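Alpha-1,4-endofucoidanase (Mariniflexile fucanivorans, PDB 6DLH) hydrolyses alpha-1,4 linkages inside fucoidan chains as a retaining glycoside hydrolase of family GH107, and carries several bound calcium ions. Local coordinates at residues Y656-L660 against G661-Y665; E53-N57 against G58-G62; E243-N246 against D247-Y251; N195-R198 against K199-F202; E406-D409 against T410-E414. All blocks are in the same frame, centred on the assembly; numbering follows the deposited sequence.

In the fold
All five contacts are local, each within one continuous stretch of chain. Contacts 2, 3, 4 and 5 belong to the part with the parallel sheet and its helices, while contact 1 lies in the last Ig-like domain of this chain. Contact 2 is the most central, its centre about 8 Å from the centre of the chain. Contacts 1 and 2 are turns held by backbone carbonyls, one helped by a carboxylate, the other by a side-chain amide. Contact 3, on the surface at a helix start, is polar: amide, carboxylate and guanidinium. Contact 4, partly buried, joins weak first-turn bonds to arginine-aromatic packing. These two touch, F202 packing on I250. Contact 5 rests on regular helix bonds beside a calcium site.

Contact 1: Y656-L660 against G661-Y665; sequences YTLQL and GTDYY
D663 turns its carboxylate back onto the end of strand 654-659 and takes the backbone N-H of Q659 on OD2. Q659 N is 2.7 Å from D663 OD2, which uses its anti lone pair, away from OD1. A chi1 of -57° puts D663 CG beside its own backbone N, and from there OD2 meets Q659 N. The exchange is mutual, because D663 N donates to Q659 O at 2.8 Å in a nearly straight bond. T662 N reaches Q659 O at 3.0 Å from above the carbonyl plane, so two N-H groups grip this oxygen. This tight turn leads out of an edge strand of the last Ig-like domain of this chain and on toward the calcium ligand D666. G661 occupies it with positive phi. The Y664 ring folds back against L660. Its CG sits between backbone N and carbonyl carbon (chi1 64°), which brings one ring face against L660. L660 CA lies 3.9 Å from the centroid of the Y664 ring in a CH-pi contact. L660 CD1 also meets Y664 CE1 at 3.5 Å, the two side chains crossing at about a right angle. L658 CD2 packs on D663 CG at 3.9 Å. Two waters extend the carboxylate's reach. One links OD1 to Y656 OH, and the other donates to D663 OD2, at 2.6 Å, and to T657 O.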
# COMPACT_ATOMS: atom_id res chain seq x y z
N TYR A 656 18.76 32.52 5.32
CA TYR A 656 18.31 31.73 6.46
C TYR A 656 16.89 32.13 6.83
O TYR A 656 16.60 33.31 7.00
CB TYR A 656 19.23 31.95 7.67
CG TYR A 656 19.12 30.88 8.73
CD1 TYR A 656 18.04 30.83 9.60
CD2 TYR A 656 20.12 29.93 8.88
CE1 TYR A 656 17.94 29.86 10.58
CE2 TYR A 656 20.04 28.95 9.85
CZ TYR A 656 18.95 28.91 10.71
OH TYR A 656 18.88 27.95 11.67
N THR A 657 16.01 31.12 6.96
CA THR A 657 14.60 31.37 7.23
C THR A 657 14.30 31.08 8.70
O THR A 657 14.57 29.99 9.20
CB THR A 657 13.69 30.62 6.24
OG1 THR A 657 13.83 31.21 4.94
CG2 THR A 657 12.23 30.66 6.62
N LEU A 658 13.77 32.10 9.39
CA LEU A 658 13.24 31.93 10.74
C LEU A 658 11.80 31.45 10.64
O LEU A 658 11.02 31.97 9.84
CB LEU A 658 13.32 33.27 11.49
CG LEU A 658 14.73 33.82 11.75
CD1 LEU A 658 14.65 35.16 12.48
CD2 LEU A 658 15.59 32.83 12.52
N GLN A 659 11.47 30.46 11.47
CA GLN A 659 10.24 29.69 11.34
C GLN A 659 9.45 29.72 12.65
O GLN A 659 9.97 29.35 13.70
CB GLN A 659 10.59 28.25 10.96
CG GLN A 659 9.40 27.42 10.49
CD GLN A 659 9.20 27.53 9.00
OE1 GLN A 659 10.13 27.37 8.21
NE2 GLN A 659 7.96 27.80 8.60
N LEU A 660 8.19 30.16 12.56
CA LEU A 660 7.26 30.07 13.67
C LEU A 660 7.14 28.61 14.07
O LEU A 660 6.80 27.77 13.24
CB LEU A 660 5.89 30.64 13.25
CG LEU A 660 4.76 30.54 14.27
CD1 LEU A 660 5.00 31.47 15.45
CD2 LEU A 660 3.42 30.84 13.63
N GLY A 661 7.46 28.32 15.33
CA GLY A 661 7.35 26.96 15.85
C GLY A 661 8.72 26.31 15.98
O GLY A 661 8.85 25.31 16.69
N THR A 662 9.72 26.89 15.31
CA THR A 662 11.09 26.40 15.39
C THR A 662 11.96 27.43 16.11
O THR A 662 12.72 27.08 17.02
CB THR A 662 11.62 26.01 14.00
OG1 THR A 662 10.65 25.21 13.33
CG2 THR A 662 12.95 25.29 14.05
N ASP A 663 11.84 28.69 15.70
CA ASP A 663 12.76 29.74 16.15
C ASP A 663 12.08 30.66 17.16
O ASP A 663 12.75 31.25 18.01
CB ASP A 663 13.36 30.49 14.96
CG ASP A 663 14.08 29.58 13.98
OD1 ASP A 663 15.12 29.00 14.37
OD2 ASP A 663 13.60 29.45 12.84
N TYR A 664 10.74 30.78 17.06
CA TYR A 664 9.98 31.75 17.84
C TYR A 664 8.53 31.28 17.94
O TYR A 664 7.99 30.70 16.99
CB TYR A 664 10.09 33.15 17.23
CG TYR A 664 9.49 33.31 15.85
CD1 TYR A 664 8.13 33.55 15.69
CD2 TYR A 664 10.27 33.20 14.71
CE1 TYR A 664 7.56 33.68 14.43
CE2 TYR A 664 9.71 33.34 13.44
CZ TYR A 664 8.36 33.57 13.30
OH TYR A 664 7.78 33.70 12.07
N TYR A 665 7.90 31.57 19.08
CA TYR A 665 6.59 31.04 19.40
C TYR A 665 5.78 32.06 20.20
O TYR A 665 6.31 32.74 21.07
CB TYR A 665 6.74 29.75 20.20
CG TYR A 665 5.50 28.89 20.29
CD1 TYR A 665 4.86 28.43 19.15
CD2 TYR A 665 4.99 28.51 21.52
CE1 TYR A 665 3.74 27.63 19.23
CE2 TYR A 665 3.87 27.70 21.62
CZ TYR A 665 3.24 27.26 20.47
OH TYR A 665 2.14 26.46 20.56
O HOH W 1 16.44 27.16 12.33
O HOH W 2 14.40 27.89 10.86

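Contact 2: E53-N57 against G58-G62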
# COMPACT_ATOMS: atom_id res chain seq x y z
N GLU A 53 5.26 4.34 -2.17
CA GLU A 53 6.64 4.38 -1.72
C GLU A 53 6.75 5.16 -0.41
O GLU A 53 5.87 5.95 -0.08
CB GLU A 53 7.53 4.98 -2.80
CG GLU A 53 7.66 4.08 -4.02
CD GLU A 53 8.54 4.64 -5.12
OE1 GLU A 53 9.46 5.42 -4.79
OE2 GLU A 53 8.31 4.30 -6.30
N ARG A 54 7.86 4.92 0.30
CA ARG A 54 8.23 5.57 1.55
C ARG A 54 7.10 5.36 2.56
O ARG A 54 6.39 6.29 2.89
CB ARG A 54 8.60 7.04 1.30
CG ARG A 54 9.59 7.22 0.16
CD ARG A 54 10.21 8.59 -0.03
NE ARG A 54 11.12 8.97 1.04
CZ ARG A 54 12.37 8.51 1.20
NH1 ARG A 54 12.91 7.71 0.30
NH2 ARG A 54 13.06 8.87 2.26
N THR A 55 6.94 4.11 3.01
CA THR A 55 5.74 3.70 3.72
C THR A 55 5.93 3.78 5.23
O THR A 55 4.97 3.57 5.97
CB THR A 55 5.35 2.26 3.37
OG1 THR A 55 6.40 1.42 3.84
CG2 THR A 55 5.12 2.04 1.89
N PHE A 56 7.16 4.07 5.67
CA PHE A 56 7.59 3.94 7.06
C PHE A 56 7.05 5.09 7.92
O PHE A 56 6.60 6.11 7.40
CB PHE A 56 9.12 3.97 7.11
CG PHE A 56 9.73 5.01 6.21
CD1 PHE A 56 9.61 6.37 6.51
CD2 PHE A 56 10.41 4.65 5.06
CE1 PHE A 56 10.16 7.33 5.67
CE2 PHE A 56 10.96 5.61 4.23
CZ PHE A 56 10.84 6.95 4.53
N ASN A 57 7.11 4.90 9.25
CA ASN A 57 6.95 5.95 10.24
C ASN A 57 5.54 6.54 10.16
O ASN A 57 5.38 7.76 10.21
CB ASN A 57 8.02 7.03 10.13
CG ASN A 57 9.41 6.51 10.45
OD1 ASN A 57 9.56 5.57 11.24
ND2 ASN A 57 10.42 7.10 9.83
N GLY A 58 4.56 5.65 10.02
CA GLY A 58 3.14 6.00 9.99
C GLY A 58 2.63 6.40 8.60
O GLY A 58 1.42 6.46 8.40
N ASN A 59 3.54 6.66 7.66
CA ASN A 59 3.20 7.13 6.32
C ASN A 59 2.08 6.31 5.68
O ASN A 59 1.23 6.88 5.01
CB ASN A 59 4.42 7.22 5.40
CG ASN A 59 5.38 8.34 5.76
OD1 ASN A 59 5.02 9.30 6.43
ND2 ASN A 59 6.62 8.24 5.29
N ILE A 60 2.06 4.98 5.88
CA ILE A 60 1.16 4.09 5.15
C ILE A 60 -0.21 4.01 5.83
O ILE A 60 -1.17 3.52 5.24
CB ILE A 60 1.78 2.69 4.94
CG1 ILE A 60 1.01 1.85 3.92
CG2 ILE A 60 1.94 1.95 6.26
CD1 ILE A 60 1.02 2.41 2.51
N GLU A 61 -0.30 4.46 7.08
CA GLU A 61 -1.55 4.42 7.82
C GLU A 61 -2.63 5.19 7.05
O GLU A 61 -2.42 6.34 6.66
CB GLU A 61 -1.34 4.99 9.23
CG GLU A 61 -0.69 4.00 10.17
CD GLU A 61 0.09 4.60 11.33
OE1 GLU A 61 0.31 5.83 11.33
OE2 GLU A 61 0.49 3.82 12.21
N GLY A 62 -3.76 4.52 6.82
CA GLY A 62 -4.94 5.17 6.25
C GLY A 62 -4.96 5.18 4.71
O GLY A 62 -5.91 5.68 4.12
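A type I' beta turn from F56 to N59 reverses the chain in the loop between strand 46-49 and helix 66-71, and a type I turn from G58 to E61 follows directly. N59 belongs to both turns and carries most of the contact. N59 N donates to F56 O at 3.1 Å, from well above the carbonyl plane. N59 ND2 donates to R54 O, also at 3.1 Å but more bent, with an angle of 143° at the hydrogen. N59 CG lies beside its own backbone N (chi1 -70°), and this folds the amide back across the turn toward R54. The amide runs alongside the F56 side chain, both pointing the same way, with ring and amide planes 47° apart. N59 ND2 is 3.7 Å from F56 CE1. E390 accepts a further bond from N59 ND2 and pairs with R54 NE in a salt bridge, so one carboxylate joins R54 and N59. N57 and G58 form the tip with positive phi, a conformation that favours glycine at G58. Next to the turn, T55 and I60 lie side by side, T55 CB 3.9 Å from I60 CB. A weak bond of 3.2 Å runs from I60 N to T55 O. In the second turn, E61 N binds G58 O at 2.9 Å. Around the loop, N57 is tied to L119 and D164, E61 forms a salt bridge with R123, and I60 packs on P129 and W133 of helix 129-139.

Contact 3: E243-N246 against D247-Y251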
# COMPACT_ATOMS: atom_id res chain seq x y z
N GLU A 243 18.13 -30.03 -6.82
CA GLU A 243 16.84 -30.67 -6.56
C GLU A 243 16.88 -31.41 -5.22
O GLU A 243 15.99 -32.20 -4.90
CB GLU A 243 16.37 -31.51 -7.76
CG GLU A 243 17.01 -32.89 -7.86
CD GLU A 243 16.74 -33.60 -9.17
OE1 GLU A 243 15.56 -33.75 -9.55
OE2 GLU A 243 17.72 -33.99 -9.84
N ASP A 244 17.91 -31.09 -4.43
CA ASP A 244 18.06 -31.62 -3.08
C ASP A 244 17.46 -30.63 -2.09
O ASP A 244 17.97 -29.52 -1.92
CB ASP A 244 19.53 -31.93 -2.78
CG ASP A 244 19.74 -32.80 -1.54
OD1 ASP A 244 18.77 -32.97 -0.77
OD2 ASP A 244 20.88 -33.29 -1.36
N VAL A 245 16.40 -31.07 -1.41
CA VAL A 245 15.65 -30.26 -0.46
C VAL A 245 16.60 -29.65 0.58
O VAL A 245 16.34 -28.57 1.10
CB VAL A 245 14.51 -31.06 0.19
CG1 VAL A 245 15.02 -32.23 1.03
CG2 VAL A 245 13.58 -30.18 1.00
N ASN A 246 17.72 -30.35 0.85
CA ASN A 246 18.69 -29.92 1.83
C ASN A 246 19.48 -28.72 1.32
O ASN A 246 20.17 -28.04 2.09
CB ASN A 246 19.61 -31.07 2.25
CG ASN A 246 18.88 -32.15 3.02
OD1 ASN A 246 18.67 -32.02 4.23
ND2 ASN A 246 18.47 -33.20 2.33
N ASP A 247 19.39 -28.45 0.01
CA ASP A 247 20.08 -27.30 -0.57
C ASP A 247 19.19 -26.06 -0.54
O ASP A 247 19.69 -24.94 -0.67
CB ASP A 247 20.60 -27.62 -1.98
CG ASP A 247 21.66 -28.71 -2.00
OD1 ASP A 247 22.41 -28.83 -1.01
OD2 ASP A 247 21.71 -29.44 -3.00
N GLN A 248 17.87 -26.26 -0.36
CA GLN A 248 16.90 -25.19 -0.50
C GLN A 248 16.04 -25.10 0.77
O GLN A 248 14.82 -25.24 0.70
CB GLN A 248 16.00 -25.45 -1.71
CG GLN A 248 16.77 -25.75 -3.00
CD GLN A 248 15.84 -26.01 -4.16
OE1 GLN A 248 14.63 -26.11 -4.01
NE2 GLN A 248 16.43 -26.12 -5.34
N ARG A 249 16.68 -24.84 1.91
CA ARG A 249 15.97 -24.90 3.19
C ARG A 249 15.26 -23.58 3.44
O ARG A 249 14.13 -23.57 3.92
CB ARG A 249 16.91 -25.28 4.34
CG ARG A 249 17.26 -26.76 4.41
CD ARG A 249 16.06 -27.65 4.72
NE ARG A 249 16.42 -29.06 4.80
CZ ARG A 249 15.54 -30.06 4.85
NH1 ARG A 249 15.96 -31.31 4.91
NH2 ARG A 249 14.24 -29.81 4.83
N ILE A 250 15.95 -22.47 3.12
CA ILE A 250 15.38 -21.14 3.22
C ILE A 250 14.19 -21.03 2.26
O ILE A 250 13.14 -20.51 2.64
CB ILE A 250 16.44 -20.05 2.97
CG1 ILE A 250 17.71 -20.31 3.79
CG2 ILE A 250 15.86 -18.67 3.24
CD1 ILE A 250 18.81 -19.29 3.59
N TYR A 251 14.36 -21.54 1.03
CA TYR A 251 13.28 -21.56 0.06
C TYR A 251 12.06 -22.26 0.66
O TYR A 251 10.93 -21.80 0.48
CB TYR A 251 13.74 -22.16 -1.27
CG TYR A 251 14.72 -21.30 -2.02
CD1 TYR A 251 14.30 -20.25 -2.83
CD2 TYR A 251 16.09 -21.52 -1.91
CE1 TYR A 251 15.21 -19.45 -3.51
CE2 TYR A 251 17.01 -20.72 -2.57
CZ TYR A 251 16.56 -19.69 -3.38
OH TYR A 251 17.48 -18.90 -4.02
O HOH W 3 19.36 -25.06 2.41
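N246 and R249 lie side by side at the start of helix 249-259. R249 NH1 donates to N246 OD1 at 2.9 Å, with the oxygen near the guanidinium plane and the donor well above the amide carbonyl plane. A bend at chi2 (-66°) turns the arginine back over V245, whose carbonyl lies over one guanidinium face. R249 NH2 has its own acceptor, Q252 OE1. The other end of the N246 amide is also used. N246 ND2 donates to D244 OD1 at 3.1 Å. N246 N reaches D244 OD1 at 3.3 Å from the same face of the carboxylate; this backbone bond defines an Asx turn. Backbone bonds carry the chain onward. D247 N donates to D244 O at 2.6 Å, and Q248 N to V245 O at 3.1 Å. Q248 is the N-cap, with its side-chain OE1 bound to L286 N. One water accepts from R249 N at 2.7 Å and donates to N246 O. D244 OD2 and D247 OD2 are 4.3 Å apart, and S242 OG bonds to the latter. The N246 amide thus relays between carboxylate and guanidinium, while the two nearby aspartates probably make the potential at this helix start more negative.

Contact 4: N195-R198 against K199-F202; sequences NGRR and KYMF
R197 sets its CB against the edge of the Y200 ring, near the ring plane, with R197 CB 3.6 Å from Y200 CD2. The two side chains cross at about a right angle. R197 is the N-cap of helix 198-216, and a type II' turn from N195 to R198 leads into it, with G196 at positive phi. The first helical bonds are all weak. R197 O receives Y200 N at 3.2 Å and M201 N at 3.3 Å. R198 O receives F202 N at 3.4 Å and M201 N as well. R198 and F202 lie side by side one helical turn apart. The arginine is extended from CG to NE, with CG anti to the backbone N (chi1 177°); this carries CG and NE alongside the phenylalanine ring. R198 NE comes within 3.9 Å of F202 CE2. The guanidinium and ring planes are 53° apart. R198 O approaches the same ring at its edge, 3.5 Å from F202 CD2. M201 CB rests on R198 O at 3.3 Å. The buried R198 guanidinium is well supplied with acceptors: NE donates to Y191 O, and NH1 meets C236 O and forms a salt bridge with D238. Y200 OH bonds to D177, and its ring packs on helix 168-176. M201 packs on V231 and M232 of helix 228-233, and F202 on I250 and A253 of helix 249-259.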
# COMPACT_ATOMS: atom_id res chain seq x y z
N ASN A 195 26.02 -19.81 6.64
CA ASN A 195 26.78 -18.66 6.16
C ASN A 195 25.96 -17.37 6.31
O ASN A 195 24.73 -17.41 6.35
CB ASN A 195 27.25 -18.85 4.72
CG ASN A 195 27.50 -20.30 4.35
OD1 ASN A 195 26.60 -21.14 4.45
ND2 ASN A 195 28.71 -20.60 3.93
N GLY A 196 26.67 -16.24 6.39
CA GLY A 196 26.07 -14.92 6.52
C GLY A 196 24.96 -14.89 7.57
O GLY A 196 25.08 -15.52 8.62
N ARG A 197 23.87 -14.18 7.26
CA ARG A 197 22.80 -13.89 8.20
C ARG A 197 21.69 -14.93 8.09
O ARG A 197 20.52 -14.61 8.31
CB ARG A 197 22.27 -12.48 7.96
CG ARG A 197 23.31 -11.39 8.18
CD ARG A 197 22.85 -10.04 7.66
NE ARG A 197 22.81 -10.04 6.20
CZ ARG A 197 22.89 -8.96 5.44
NH1 ARG A 197 22.94 -7.76 6.00
NH2 ARG A 197 22.93 -9.08 4.13
N ARG A 198 22.06 -16.18 7.79
CA ARG A 198 21.13 -17.26 7.53
C ARG A 198 20.11 -17.43 8.66
O ARG A 198 18.93 -17.66 8.38
CB ARG A 198 21.90 -18.57 7.28
CG ARG A 198 21.04 -19.80 7.05
CD ARG A 198 21.90 -21.03 6.78
NE ARG A 198 21.15 -22.25 6.50
CZ ARG A 198 20.86 -22.69 5.28
NH1 ARG A 198 21.32 -22.06 4.22
NH2 ARG A 198 20.09 -23.77 5.14
N LYS A 199 20.57 -17.34 9.92
CA LYS A 199 19.70 -17.70 11.04
C LYS A 199 18.55 -16.70 11.14
O LYS A 199 17.41 -17.10 11.40
CB LYS A 199 20.49 -17.88 12.34
CG LYS A 199 21.17 -16.64 12.89
CD LYS A 199 22.00 -16.89 14.14
CE LYS A 199 22.73 -15.64 14.59
NZ LYS A 199 23.64 -15.91 15.73
N TYR A 200 18.86 -15.42 10.89
CA TYR A 200 17.89 -14.34 10.91
C TYR A 200 16.83 -14.54 9.82
O TYR A 200 15.67 -14.17 10.02
CB TYR A 200 18.59 -12.98 10.78
CG TYR A 200 19.73 -12.74 11.75
CD1 TYR A 200 19.53 -12.83 13.12
CD2 TYR A 200 20.99 -12.40 11.30
CE1 TYR A 200 20.57 -12.60 14.01
CE2 TYR A 200 22.04 -12.17 12.17
CZ TYR A 200 21.82 -12.26 13.54
OH TYR A 200 22.85 -12.03 14.41
N MET A 201 17.23 -15.12 8.68
CA MET A 201 16.31 -15.35 7.57
C MET A 201 15.22 -16.32 8.00
O MET A 201 14.05 -16.12 7.67
CB MET A 201 17.03 -15.89 6.33
CG MET A 201 17.93 -14.87 5.65
SD MET A 201 17.03 -13.60 4.73
CE MET A 201 16.14 -14.62 3.57
N PHE A 202 15.61 -17.37 8.74
CA PHE A 202 14.67 -18.36 9.24
C PHE A 202 13.76 -17.73 10.31
O PHE A 202 12.61 -18.14 10.44
CB PHE A 202 15.39 -19.60 9.77
CG PHE A 202 15.78 -20.62 8.73
CD1 PHE A 202 14.87 -21.58 8.30
CD2 PHE A 202 17.06 -20.65 8.20
CE1 PHE A 202 15.23 -22.54 7.36
CE2 PHE A 202 17.42 -21.61 7.26
CZ PHE A 202 16.50 -22.54 6.84

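Contact 5: E406-D409 against T410-E414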
# COMPACT_ATOMS: atom_id res chain seq x y z
N GLU A 406 -7.01 -0.40 -21.32
CA GLU A 406 -8.35 -0.39 -21.89
C GLU A 406 -8.35 -1.01 -23.29
O GLU A 406 -9.21 -1.82 -23.61
CB GLU A 406 -8.94 1.02 -21.87
CG GLU A 406 -9.41 1.47 -20.50
CD GLU A 406 -10.68 0.84 -19.95
OE1 GLU A 406 -11.23 -0.08 -20.61
OE2 GLU A 406 -11.13 1.27 -18.87
N LEU A 407 -7.37 -0.61 -24.13
CA LEU A 407 -7.26 -1.20 -25.46
C LEU A 407 -7.07 -2.71 -25.34
O LEU A 407 -7.73 -3.48 -26.02
CB LEU A 407 -6.10 -0.54 -26.23
CG LEU A 407 -6.32 0.93 -26.59
CD1 LEU A 407 -5.05 1.57 -27.13
CD2 LEU A 407 -7.48 1.10 -27.58
N THR A 408 -6.17 -3.13 -24.44
CA THR A 408 -5.96 -4.54 -24.13
C THR A 408 -7.28 -5.21 -23.74
O THR A 408 -7.55 -6.33 -24.18
CB THR A 408 -4.90 -4.70 -23.02
OG1 THR A 408 -3.69 -4.11 -23.48
CG2 THR A 408 -4.66 -6.15 -22.64
N ASP A 409 -8.07 -4.55 -22.88
CA ASP A 409 -9.30 -5.13 -22.37
C ASP A 409 -10.25 -5.42 -23.53
O ASP A 409 -10.81 -6.51 -23.60
CB ASP A 409 -9.93 -4.27 -21.27
CG ASP A 409 -10.94 -5.00 -20.39
OD1 ASP A 409 -10.58 -6.03 -19.79
OD2 ASP A 409 -12.07 -4.51 -20.27
N THR A 410 -10.39 -4.46 -24.46
CA THR A 410 -11.27 -4.62 -25.61
C THR A 410 -10.86 -5.87 -26.39
O THR A 410 -11.70 -6.69 -26.73
CB THR A 410 -11.26 -3.36 -26.50
OG1 THR A 410 -11.75 -2.28 -25.72
CG2 THR A 410 -12.10 -3.50 -27.75
N TYR A 411 -9.55 -6.00 -26.63
CA TYR A 411 -9.04 -7.17 -27.33
C TYR A 411 -9.38 -8.47 -26.59
O TYR A 411 -9.90 -9.40 -27.19
CB TYR A 411 -7.54 -7.05 -27.60
CG TYR A 411 -6.99 -8.20 -28.39
CD1 TYR A 411 -6.62 -9.38 -27.75
CD2 TYR A 411 -6.87 -8.14 -29.77
CE1 TYR A 411 -6.15 -10.46 -28.47
CE2 TYR A 411 -6.39 -9.21 -30.50
CZ TYR A 411 -6.03 -10.38 -29.84
OH TYR A 411 -5.53 -11.45 -30.53
N LEU A 412 -9.04 -8.55 -25.29
CA LEU A 412 -9.20 -9.82 -24.57
C LEU A 412 -10.68 -10.19 -24.46
O LEU A 412 -11.02 -11.37 -24.49
CB LEU A 412 -8.52 -9.74 -23.19
CG LEU A 412 -6.99 -9.57 -23.18
CD1 LEU A 412 -6.47 -9.40 -21.76
CD2 LEU A 412 -6.28 -10.73 -23.86
N LYS A 413 -11.56 -9.18 -24.30
CA LYS A 413 -12.99 -9.42 -24.22
C LYS A 413 -13.49 -10.16 -25.46
O LYS A 413 -14.31 -11.07 -25.35
CB LYS A 413 -13.76 -8.11 -24.01
CG LYS A 413 -13.74 -7.55 -22.60
CD LYS A 413 -14.46 -6.21 -22.49
CE LYS A 413 -15.95 -6.35 -22.36
NZ LYS A 413 -16.66 -5.10 -22.72
N GLU A 414 -12.97 -9.78 -26.63
CA GLU A 414 -13.40 -10.38 -27.88
C GLU A 414 -12.67 -11.69 -28.18
O GLU A 414 -13.30 -12.62 -28.69
CB GLU A 414 -13.27 -9.37 -29.02
CG GLU A 414 -13.85 -9.88 -30.33
CD GLU A 414 -13.86 -8.87 -31.46
OE1 GLU A 414 -13.61 -7.68 -31.18
OE2 GLU A 414 -14.15 -9.26 -32.61
O HOH W 4 -12.14 -1.54 -22.97
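Four successive i+4 to i N-H...O bonds run from T410 N to E406 O (3.0 Å) through to K413 N to D409 O (2.9 Å). One turn apart, T408 and L412 lie side by side and point the same way. T408 CG2 is 3.8 Å from L412 CD1. The threonine methyl is anti to its backbone N, which leaves OG1 beside that N to bond back to Q404 O. D409 and K413 cross at an angle, and D409 OD2 meets the lysine chain at K413 CD, 3.7 Å away. K413 NZ is farther off, 5.2 Å from D409 OD2, and the lysine instead makes a cation-pi contact with W450. The stretch lies in helix 399-415, which passes close to a calcium site. D409 faces that site with CG anti to its backbone N (chi1 -161°). Its OD1 bonds to T77 OG1 and its OD2 to R76 N, consistent with a second-shell role that probably helps to position the calcium ligand T77. L412 also packs on T77. On another side, a water lies 2.9 Å from both T410 OG1 and E406 OE1 and near E406 O. T408 and Y411 touch helix 361-372, at F364, V365 and S369.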